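Local coordinates for protein ribosomal RNA small subunit methyltransferase E (PDB 5VM8) that probably transfers a methyl group from S-adenosylmethionine to a uridine base of 16S ribosomal RNA, as a trefoil-knotted RNA methyltransferase with a second, PUA-like domain, at residues 10-15 / 31-36; 103-108 / 147-152. One frame throughout, in Å; residues are numbered along the deposited sequence.

Contact 1: 10-15 / 31-36; sequences PRFYLP and VRHLNV
The ring of F12 meets the imidazole of H33 edge-on, in a T-shaped (edge-to-face) pair. The F12 edge made by CD1 and CE1 points at one face of H33; F12 CE1 stands 3.5 Å from H33 CG, displaced from the middle of the imidazole toward its rim. The two planes are nearly perpendicular, at 87°, and the ring centroids of F12 and H33 lie 4.9 Å apart. In such a pair the C-H groups of one ring face the pi electrons of the other. From this helix segment a second, apolar approach comes obliquely: L34 CD2 lies 3.5 Å from F12 CZ and almost as near CE2, so that consecutive helix residues touch different atoms of the phenyl group. With CG anti to the backbone N (chi1 -152°), the H33 ring lies out toward the strand and presents its face to F12. The contact thus sets helix 28-36 against the edge strand 11-13 of the mixed five-stranded sheet in the N-terminal, PUA-like part of the protein. F12 is held there through backbone hydrogen bonds to T46 and F48 on the neighbouring strand, and its ring also packs on I45 and I30. The imidazole has a polar tie besides its aromatic one: H33 NE2 is hydrogen-bonded to E145 OE1 on helix 128-147, while the other carboxylate oxygen of E145 takes the backbone N-H of Y13.

Contact 2: 103-108 / 147-152; sequences KSVELG and SGRNTV
R149 reaches V105 and G108 at the end of helix 94-106 from the loop after helix 128-147, its CB directed at helix 94-106. The chain runs extended through CG to CD, which comes within 3.5 Å of V105 O, and then bends at chi3 (65°), turning the guanidinium edge to the same carbonyl. R149 NH1 donates to V105 O at 2.9 Å, with the oxygen near the guanidinium plane, NH1 in the carbonyl plane on a lone pair, and an N-H...O angle of 153°. V105 O also accepts the backbone N-H of G108, so two donors share one carbonyl at the helix end. This end is a Schellman motif, in which G108 departs from helical geometry with positive phi; its CA is 3.2 Å from R149 NH1, an approach oblique to the guanidinium. V105 CG1 adds an apolar flank 4.0 Å from R149 NH1. The arginine therefore ties the loop to the last turn of helix 94-106, within the SPOUT methyltransferase domain. NH1 has a second acceptor in V109 O, and NH2 forms a salt bridge with E80, an arrangement that fixes the rotation of the planar group. At the C-terminal end of helix 128-147, S147 CB packs 4.2 Å from E106 CA, while S147 OG turns back to A143 O. Within helix 94-106, K103 NZ forms a salt bridge with E106 OE2, 2.9 Å away, on its syn lone pair.

In the fold
Contacts 1 and 2 follow one another along the chain, one in the PUA-like part and the other in the SPOUT domain, with centres about 17 Å apart. They nevertheless touch directly. R11, beside F12 on the strand of contact 1, places NH1 2.9 Å from N150 OD1 in the loop of contact 2, a probable hydrogen bond, and its other nitrogens bond to backbone carbonyls of C144 and E145. Y13 CE1 packs 3.7 Å from V152 CG2. The end of helix 128-147 and the loop after it thus form one side of contact 2 and also bind the strand of contact 1, joining the two domains. Contact 2 lies about 7 Å from the chain centre, contact 1 about 19 Å, centre to centre.

Contact 1: 10-15 / 31-36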
loop_
_atom_site.group_PDB
_atom_site.type_symbol
_atom_site.label_atom_id
_atom_site.label_comp_id
_atom_site.label_asym_id
_atom_site.label_seq_id
_atom_site.Cartn_x
_atom_site.Cartn_y
_atom_site.Cartn_z
ATOM N N PRO A 10 0.611 -15.886 14.121
ATOM C CA PRO A 10 -0.046 -14.598 13.850
ATOM C C PRO A 10 0.988 -13.485 13.767
ATOM O O PRO A 10 1.983 -13.480 14.500
ATOM C CB PRO A 10 -0.975 -14.398 15.055
ATOM C CG PRO A 10 -0.851 -15.652 15.896
ATOM C CD PRO A 10 0.402 -16.343 15.504
ATOM N N ARG A 11 0.753 -12.544 12.857
ATOM C CA ARG A 11 1.707 -11.486 12.551
ATOM C C ARG A 11 1.211 -10.131 13.046
ATOM O O ARG A 11 0.049 -9.758 12.840
ATOM C CB ARG A 11 1.958 -11.423 11.041
ATOM C CG ARG A 11 2.523 -12.717 10.455
ATOM C CD ARG A 11 2.529 -12.717 8.917
ATOM N NE ARG A 11 2.701 -11.371 8.382
ATOM C CZ ARG A 11 3.878 -10.807 8.147
ATOM N NH1 ARG A 11 4.998 -11.476 8.397
ATOM N NH2 ARG A 11 3.933 -9.570 7.680
ATOM N N PHE A 12 2.101 -9.395 13.696
ATOM C CA PHE A 12 1.773 -8.110 14.282
ATOM C C PHE A 12 2.847 -7.102 13.905
ATOM O O PHE A 12 4.045 -7.373 14.041
ATOM C CB PHE A 12 1.634 -8.238 15.803
ATOM C CG PHE A 12 0.656 -9.302 16.217
ATOM C CD1 PHE A 12 -0.715 -9.055 16.193
ATOM C CD2 PHE A 12 1.099 -10.563 16.587
ATOM C CE1 PHE A 12 -1.617 -10.042 16.540
ATOM C CE2 PHE A 12 0.205 -11.550 16.945
ATOM C CZ PHE A 12 -1.152 -11.292 16.915
ATOM N N TYR A 13 2.403 -5.946 13.425
ATOM C CA TYR A 13 3.272 -4.828 13.089
ATOM C C TYR A 13 3.695 -4.112 14.367
ATOM O O TYR A 13 2.845 -3.694 15.156
ATOM C CB TYR A 13 2.527 -3.870 12.164
ATOM C CG TYR A 13 3.250 -2.578 11.892
ATOM C CD1 TYR A 13 4.445 -2.554 11.180
ATOM C CD2 TYR A 13 2.769 -1.386 12.403
ATOM C CE1 TYR A 13 5.108 -1.364 10.944
ATOM C CE2 TYR A 13 3.421 -0.199 12.181
ATOM C CZ TYR A 13 4.587 -0.187 11.455
ATOM O OH TYR A 13 5.223 1.018 11.247
ATOM N N LEU A 14 5.004 -3.997 14.586
ATOM C CA LEU A 14 5.556 -3.294 15.744
ATOM C C LEU A 14 6.741 -2.456 15.269
ATOM O O LEU A 14 7.850 -2.984 15.088
ATOM C CB LEU A 14 5.967 -4.267 16.848
ATOM C CG LEU A 14 6.655 -3.677 18.086
ATOM C CD1 LEU A 14 5.709 -2.831 18.882
ATOM C CD2 LEU A 14 7.267 -4.762 18.966
ATOM N N PRO A 15 6.542 -1.155 15.025
ATOM C CA PRO A 15 7.626 -0.334 14.462
ATOM C C PRO A 15 8.721 -0.022 15.472
ATOM O O PRO A 15 8.942 1.148 15.798
ATOM C CB PRO A 15 6.906 0.950 14.040
ATOM C CG PRO A 15 5.769 1.049 15.007
ATOM C CD PRO A 15 5.320 -0.365 15.270
ATOM N N VAL A 31 -2.115 -5.532 22.041
ATOM C CA VAL A 31 -2.814 -6.213 23.130
ATOM C C VAL A 31 -4.230 -6.581 22.708
ATOM O O VAL A 31 -4.664 -7.728 22.869
ATOM C CB VAL A 31 -2.822 -5.335 24.394
ATOM C CG1 VAL A 31 -3.642 -6.002 25.500
ATOM C CG2 VAL A 31 -1.410 -5.042 24.845
ATOM N N ARG A 32 -4.981 -5.607 22.181
ATOM C CA ARG A 32 -6.339 -5.889 21.723
ATOM C C ARG A 32 -6.328 -6.909 20.594
ATOM O O ARG A 32 -7.197 -7.786 20.527
ATOM C CB ARG A 32 -7.025 -4.604 21.261
ATOM C CG ARG A 32 -6.894 -3.435 22.213
ATOM C CD ARG A 32 -7.911 -2.364 21.861
ATOM N NE ARG A 32 -7.407 -1.018 22.103
ATOM C CZ ARG A 32 -6.807 -0.267 21.185
ATOM N NH1 ARG A 32 -6.384 0.949 21.496
ATOM N NH2 ARG A 32 -6.630 -0.732 19.953
ATOM N N HIS A 33 -5.338 -6.804 19.701
ATOM C CA HIS A 33 -5.196 -7.738 18.587
ATOM C C HIS A 33 -4.934 -9.158 19.092
ATOM O O HIS A 33 -5.528 -10.123 18.597
ATOM C CB HIS A 33 -4.063 -7.244 17.673
ATOM C CG HIS A 33 -4.197 -7.641 16.232
ATOM N ND1 HIS A 33 -4.956 -8.712 15.809
ATOM C CD2 HIS A 33 -3.656 -7.102 15.111
ATOM C CE1 HIS A 33 -4.877 -8.815 14.493
ATOM N NE2 HIS A 33 -4.093 -7.851 14.047
ATOM N N LEU A 34 -4.048 -9.305 20.081
ATOM C CA LEU A 34 -3.771 -10.625 20.640
ATOM C C LEU A 34 -5.004 -11.226 21.302
ATOM O O LEU A 34 -5.272 -12.422 21.155
ATOM C CB LEU A 34 -2.630 -10.533 21.648
ATOM C CG LEU A 34 -1.238 -10.401 21.046
ATOM C CD1 LEU A 34 -0.248 -9.988 22.113
ATOM C CD2 LEU A 34 -0.822 -11.703 20.397
ATOM N N ASN A 35 -5.762 -10.416 22.045
ATOM C CA ASN A 35 -6.935 -10.940 22.737
ATOM C C ASN A 35 -8.020 -11.365 21.752
ATOM O O ASN A 35 -8.634 -12.423 21.925
ATOM C CB ASN A 35 -7.472 -9.913 23.736
ATOM N N VAL A 36 -8.279 -10.560 20.718
ATOM C CA VAL A 36 -9.331 -10.918 19.766
ATOM C C VAL A 36 -8.984 -12.214 19.040
ATOM O O VAL A 36 -9.860 -13.045 18.772
ATOM C CB VAL A 36 -9.588 -9.763 18.780
ATOM C CG1 VAL A 36 -10.603 -10.185 17.729
ATOM C CG2 VAL A 36 -10.084 -8.534 19.525
#

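Contact 2: 103-108 / 147-152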
loop_
_atom_site.group_PDB
_atom_site.type_symbol
_atom_site.label_atom_id
_atom_site.label_comp_id
_atom_site.label_asym_id
_atom_site.label_seq_id
_atom_site.Cartn_x
_atom_site.Cartn_y
_atom_site.Cartn_z
ATOM N N LYS A 103 -6.068 -4.276 -1.473
ATOM C CA LYS A 103 -5.637 -5.268 -2.454
ATOM C C LYS A 103 -4.336 -4.858 -3.124
ATOM O O LYS A 103 -3.531 -5.721 -3.490
ATOM C CB LYS A 103 -6.727 -5.520 -3.497
ATOM C CG LYS A 103 -7.745 -6.586 -3.073
ATOM C CD LYS A 103 -8.439 -6.171 -1.790
ATOM C CE LYS A 103 -9.489 -7.136 -1.356
ATOM N NZ LYS A 103 -8.841 -8.197 -0.514
ATOM N N SER A 104 -4.104 -3.550 -3.282
ATOM C CA SER A 104 -2.862 -3.087 -3.871
ATOM C C SER A 104 -1.669 -3.449 -2.982
ATOM O O SER A 104 -0.567 -3.712 -3.494
ATOM C CB SER A 104 -2.966 -1.574 -4.175
ATOM O OG SER A 104 -2.622 -0.765 -3.071
ATOM N N VAL A 105 -1.873 -3.469 -1.660
ATOM C CA VAL A 105 -0.843 -3.930 -0.726
ATOM C C VAL A 105 -0.620 -5.432 -0.872
ATOM O O VAL A 105 0.521 -5.899 -0.893
ATOM C CB VAL A 105 -1.217 -3.556 0.723
ATOM C CG1 VAL A 105 -0.266 -4.225 1.709
ATOM C CG2 VAL A 105 -1.197 -2.016 0.906
ATOM N N GLU A 106 -1.698 -6.217 -0.955
ATOM C CA GLU A 106 -1.534 -7.647 -1.197
ATOM C C GLU A 106 -0.778 -7.889 -2.493
ATOM O O GLU A 106 0.006 -8.840 -2.583
ATOM C CB GLU A 106 -2.877 -8.378 -1.265
ATOM C CG GLU A 106 -3.698 -8.377 0.021
ATOM C CD GLU A 106 -5.127 -8.889 -0.217
ATOM O OE1 GLU A 106 -5.305 -9.854 -0.996
ATOM O OE2 GLU A 106 -6.080 -8.278 0.282
ATOM N N LEU A 107 -0.995 -7.040 -3.506
ATOM C CA LEU A 107 -0.337 -7.201 -4.796
ATOM C C LEU A 107 1.046 -6.564 -4.835
ATOM O O LEU A 107 1.674 -6.554 -5.895
ATOM C CB LEU A 107 -1.208 -6.629 -5.904
ATOM C CG LEU A 107 -2.556 -7.338 -6.007
ATOM C CD1 LEU A 107 -3.540 -6.536 -6.827
ATOM C CD2 LEU A 107 -2.383 -8.733 -6.625
ATOM N N GLY A 108 1.527 -6.019 -3.721
ATOM C CA GLY A 108 2.919 -5.660 -3.587
ATOM C C GLY A 108 3.284 -4.224 -3.892
ATOM O O GLY A 108 4.474 -3.938 -4.079
ATOM N N SER A 147 -0.939 -10.546 4.422
ATOM C CA SER A 147 -0.287 -11.046 3.221
ATOM C C SER A 147 1.154 -11.454 3.470
ATOM O O SER A 147 1.802 -11.998 2.570
ATOM C CB SER A 147 -0.307 -9.974 2.138
ATOM O OG SER A 147 0.550 -8.925 2.539
ATOM N N GLY A 148 1.661 -11.217 4.672
ATOM C CA GLY A 148 3.022 -11.592 4.986
ATOM C C GLY A 148 4.090 -10.621 4.545
ATOM O O GLY A 148 5.220 -11.038 4.306
ATOM N N ARG A 149 3.773 -9.335 4.404
ATOM C CA ARG A 149 4.814 -8.378 4.073
ATOM C C ARG A 149 5.430 -7.839 5.357
ATOM O O ARG A 149 4.717 -7.372 6.244
ATOM C CB ARG A 149 4.243 -7.251 3.214
ATOM C CG ARG A 149 4.009 -7.696 1.784
ATOM C CD ARG A 149 3.400 -6.603 0.961
ATOM N NE ARG A 149 4.316 -5.483 0.817
ATOM C CZ ARG A 149 4.094 -4.436 0.037
ATOM N NH1 ARG A 149 2.985 -4.375 -0.683
ATOM N NH2 ARG A 149 4.978 -3.453 -0.021
ATOM N N ASN A 150 6.757 -7.842 5.417
ATOM C CA ASN A 150 7.488 -7.252 6.525
ATOM C C ASN A 150 7.932 -5.834 6.220
ATOM O O ASN A 150 8.572 -5.195 7.067
ATOM C CB ASN A 150 8.676 -8.134 6.894
ATOM C CG ASN A 150 8.234 -9.457 7.466
ATOM O OD1 ASN A 150 7.121 -9.583 7.980
ATOM N ND2 ASN A 150 9.086 -10.452 7.365
ATOM N N THR A 151 7.634 -5.353 5.017
ATOM C CA THR A 151 7.845 -3.973 4.624
ATOM C C THR A 151 6.472 -3.353 4.454
ATOM O O THR A 151 5.616 -3.914 3.763
ATOM C CB THR A 151 8.651 -3.894 3.333
ATOM O OG1 THR A 151 9.911 -4.530 3.557
ATOM C CG2 THR A 151 8.890 -2.446 2.959
ATOM N N VAL A 152 6.230 -2.235 5.145
ATOM C CA VAL A 152 4.940 -1.574 5.142
ATOM C C VAL A 152 5.017 -0.399 4.158
ATOM O O VAL A 152 5.836 0.507 4.375
ATOM C CB VAL A 152 4.531 -1.095 6.542
ATOM C CG1 VAL A 152 3.254 -0.264 6.470
ATOM C CG2 VAL A 152 4.335 -2.291 7.470
#